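Local atomic coordinates of THB11 (Chlamydomonas reinhardtii, PDB entry 6TD7), a protein that binds heme and probably oxygen as a truncated hemoglobin, this chain being the globin-domain part of a longer protein. Residues F95-G98 against M99-E103. Numbering follows the deposited sequence.
Sequences FDLG and MKYFE. With HEM (protoporphyrin IX containing Fe), chain B.
Met99 meets Phe95 one helical turn on, its SD 3.6 Å from CE2 of the phenylalanine ring in an oblique Met-aromatic contact. A bend at chi3 (-44°) turns the methyl CE of Met99 toward Phe95 CD2 and Asp96 OD1, each 3.6 Å away. CE1 of the same ring comes within 3.2 Å of the heme atom C2C, the ring standing oblique there too, while Gly98, also part of the heme pocket, brings its CA to 3.4 Å from the heme vinyl carbon CBB. With only hydrogens on that CA, glycine here brings the helix backbone itself to the porphyrin rim. On another flank, Leu97 and Tyr101 run side by side, Leu97 CG against Tyr101 CE2 at 3.6 Å, and the tyrosine OH goes on to a hydrogen bond with Asp38. Four i to i+4 backbone hydrogen bonds hold these side chains one turn apart, the shortest being Lys100 N to Asp96 O at 2.8 Å. OD1 of Asp96 and NZ of Lys100 form salt bridges with Lys127 and Glu104. Within the globin fold, helix 92-108 thus packs Phe95 on helix 125-131, Met99 and Phe102 on helix 113-123, and Tyr101 on helix 21-36.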
loop_
_atom_site.group_PDB
_atom_site.type_symbol
_atom_site.label_atom_id
_atom_site.label_comp_id
_atom_site.label_asym_id
_atom_site.label_seq_id
_atom_site.Cartn_x
_atom_site.Cartn_y
_atom_site.Cartn_z
ATOM N N PHE A 95 -7.190 6.697 -2.139
ATOM C CA PHE A 95 -6.417 5.491 -2.414
ATOM C C PHE A 95 -5.554 5.660 -3.660
ATOM O O PHE A 95 -4.413 5.182 -3.699
ATOM C CB PHE A 95 -7.348 4.286 -2.564
ATOM C CG PHE A 95 -6.637 2.963 -2.464
ATOM C CD1 PHE A 95 -6.169 2.506 -1.243
ATOM C CD2 PHE A 95 -6.429 2.181 -3.585
ATOM C CE1 PHE A 95 -5.507 1.295 -1.143
ATOM C CE2 PHE A 95 -5.767 0.965 -3.488
ATOM C CZ PHE A 95 -5.307 0.525 -2.268
ATOM N N ASP A 96 -6.077 6.330 -4.692
ATOM C CA ASP A 96 -5.267 6.618 -5.871
ATOM C C ASP A 96 -3.996 7.368 -5.487
ATOM O O ASP A 96 -2.900 7.055 -5.964
ATOM C CB ASP A 96 -6.066 7.441 -6.886
ATOM C CG ASP A 96 -7.178 6.653 -7.560
ATOM O OD1 ASP A 96 -7.156 5.402 -7.549
ATOM O OD2 ASP A 96 -8.073 7.311 -8.133
ATOM N N LEU A 97 -4.128 8.379 -4.629
ATOM C CA LEU A 97 -2.959 9.138 -4.192
ATOM C C LEU A 97 -1.963 8.234 -3.477
ATOM O O LEU A 97 -0.751 8.327 -3.707
ATOM C CB LEU A 97 -3.417 10.285 -3.298
ATOM C CG LEU A 97 -2.507 11.473 -3.008
ATOM C CD1 LEU A 97 -1.754 11.948 -4.237
ATOM C CD2 LEU A 97 -3.377 12.591 -2.445
ATOM N N GLY A 98 -2.455 7.352 -2.606
ATOM C CA GLY A 98 -1.575 6.380 -1.981
ATOM C C GLY A 98 -0.829 5.534 -2.994
ATOM O O GLY A 98 0.368 5.280 -2.843
ATOM N N MET A 99 -1.523 5.076 -4.039
ATOM C CA MET A 99 -0.855 4.260 -5.049
ATOM C C MET A 99 0.164 5.077 -5.837
ATOM O O MET A 99 1.242 4.573 -6.175
ATOM C CB MET A 99 -1.889 3.610 -5.971
ATOM C CG MET A 99 -2.370 2.262 -5.422
ATOM S SD MET A 99 -3.664 1.425 -6.373
ATOM C CE MET A 99 -4.775 2.778 -6.747
ATOM N N LYS A 100 -0.151 6.342 -6.132
ATOM C CA LYS A 100 0.833 7.229 -6.744
ATOM C C LYS A 100 2.097 7.302 -5.896
ATOM O O LYS A 100 3.217 7.203 -6.411
ATOM C CB LYS A 100 0.227 8.624 -6.933
ATOM C CG LYS A 100 1.158 9.675 -7.552
ATOM C CD LYS A 100 1.220 10.956 -6.708
ATOM C CE LYS A 100 1.179 12.217 -7.567
ATOM N NZ LYS A 100 2.318 13.131 -7.280
ATOM N N TYR A 101 1.936 7.460 -4.579
ATOM C CA TYR A 101 3.088 7.623 -3.702
ATOM C C TYR A 101 3.899 6.337 -3.575
ATOM O O TYR A 101 5.127 6.394 -3.445
ATOM C CB TYR A 101 2.626 8.092 -2.325
ATOM C CG TYR A 101 2.197 9.536 -2.285
ATOM C CD1 TYR A 101 2.890 10.505 -2.994
ATOM C CD2 TYR A 101 1.101 9.932 -1.534
ATOM C CE1 TYR A 101 2.507 11.825 -2.954
ATOM C CE2 TYR A 101 0.710 11.252 -1.488
ATOM C CZ TYR A 101 1.416 12.194 -2.201
ATOM O OH TYR A 101 1.035 13.513 -2.166
ATOM N N PHE A 102 3.242 5.180 -3.596
ATOM C CA PHE A 102 3.992 3.928 -3.570
ATOM C C PHE A 102 4.807 3.776 -4.844
ATOM O O PHE A 102 5.969 3.354 -4.807
ATOM C CB PHE A 102 3.041 2.750 -3.392
ATOM C CG PHE A 102 3.719 1.490 -2.958
ATOM C CD1 PHE A 102 4.263 0.626 -3.892
ATOM C CD2 PHE A 102 3.816 1.173 -1.612
ATOM C CE1 PHE A 102 4.890 -0.529 -3.493
ATOM C CE2 PHE A 102 4.437 0.014 -1.207
ATOM C CZ PHE A 102 4.979 -0.837 -2.150
ATOM N N GLU A 103 4.214 4.141 -5.982
ATOM C CA GLU A 103 4.932 4.109 -7.250
ATOM C C GLU A 103 6.082 5.106 -7.266
ATOM O O GLU A 103 7.169 4.808 -7.776
ATOM C CB GLU A 103 3.955 4.397 -8.390
ATOM C CG GLU A 103 4.566 4.396 -9.775
ATOM C CD GLU A 103 3.614 4.945 -10.820
ATOM O OE1 GLU A 103 3.498 4.335 -11.903
ATOM O OE2 GLU A 103 2.974 5.985 -10.557
HETATM C CHA HEM B . -4.316 -0.585 7.272
HETATM C CHB HEM B . -5.021 4.107 6.132
HETATM C CHC HEM B . -3.434 3.396 1.595
HETATM C CHD HEM B . -3.159 -1.404 2.578
HETATM C C1A HEM B . -4.618 0.760 7.389
HETATM C C2A HEM B . -5.017 1.492 8.582
HETATM C C3A HEM B . -5.200 2.771 8.239
HETATM C C4A HEM B . -4.931 2.916 6.829
HETATM C CMA HEM B . -5.621 3.926 9.171
HETATM C CAA HEM B . -5.187 0.944 10.019
HETATM C CBA HEM B . -6.161 -0.220 10.085
HETATM C CGA HEM B . -6.074 -0.859 11.451
HETATM O O1A HEM B . -7.016 -1.614 11.803
HETATM O O2A HEM B . -5.076 -0.624 12.184
HETATM C C1B HEM B . -4.601 4.332 4.837
HETATM C C2B HEM B . -4.519 5.623 4.186
HETATM C C3B HEM B . -4.093 5.440 2.933
HETATM C C4B HEM B . -3.878 4.021 2.738
HETATM C CMB HEM B . -4.879 6.978 4.833
HETATM C CAB HEM B . -3.866 6.569 1.902
HETATM C CBB HEM B . -3.732 6.321 0.598
HETATM C C1C HEM B . -3.211 2.038 1.508
HETATM C C2C HEM B . -2.674 1.390 0.343
HETATM C C3C HEM B . -2.609 0.083 0.584
HETATM C C4C HEM B . -3.072 -0.174 1.939
HETATM C CMC HEM B . -2.286 2.100 -0.973
HETATM C CAC HEM B . -2.085 -0.939 -0.440
HETATM C CBC HEM B . -2.644 -2.147 -0.506
HETATM C C1D HEM B . -3.355 -1.580 3.940
HETATM C C2D HEM B . -3.094 -2.790 4.692
HETATM C C3D HEM B . -3.419 -2.564 5.973
HETATM C C4D HEM B . -3.882 -1.200 6.103
HETATM C CMD HEM B . -2.545 -4.100 4.089
HETATM C CAD HEM B . -3.278 -3.545 7.149
HETATM C CBD HEM B . -4.450 -4.492 7.303
HETATM C CGD HEM B . -4.000 -5.426 8.394
HETATM O O1D HEM B . -3.517 -6.542 8.070
HETATM O O2D HEM B . -4.093 -5.030 9.585
HETATM N NA HEM B . -4.581 1.669 6.342
HETATM N NB HEM B . -4.197 3.374 3.922
HETATM N NC HEM B . -3.435 1.057 2.473
HETATM N ND HEM B . -3.833 -0.637 4.836
HETATM FE FE HEM B . -3.984 1.322 4.402
#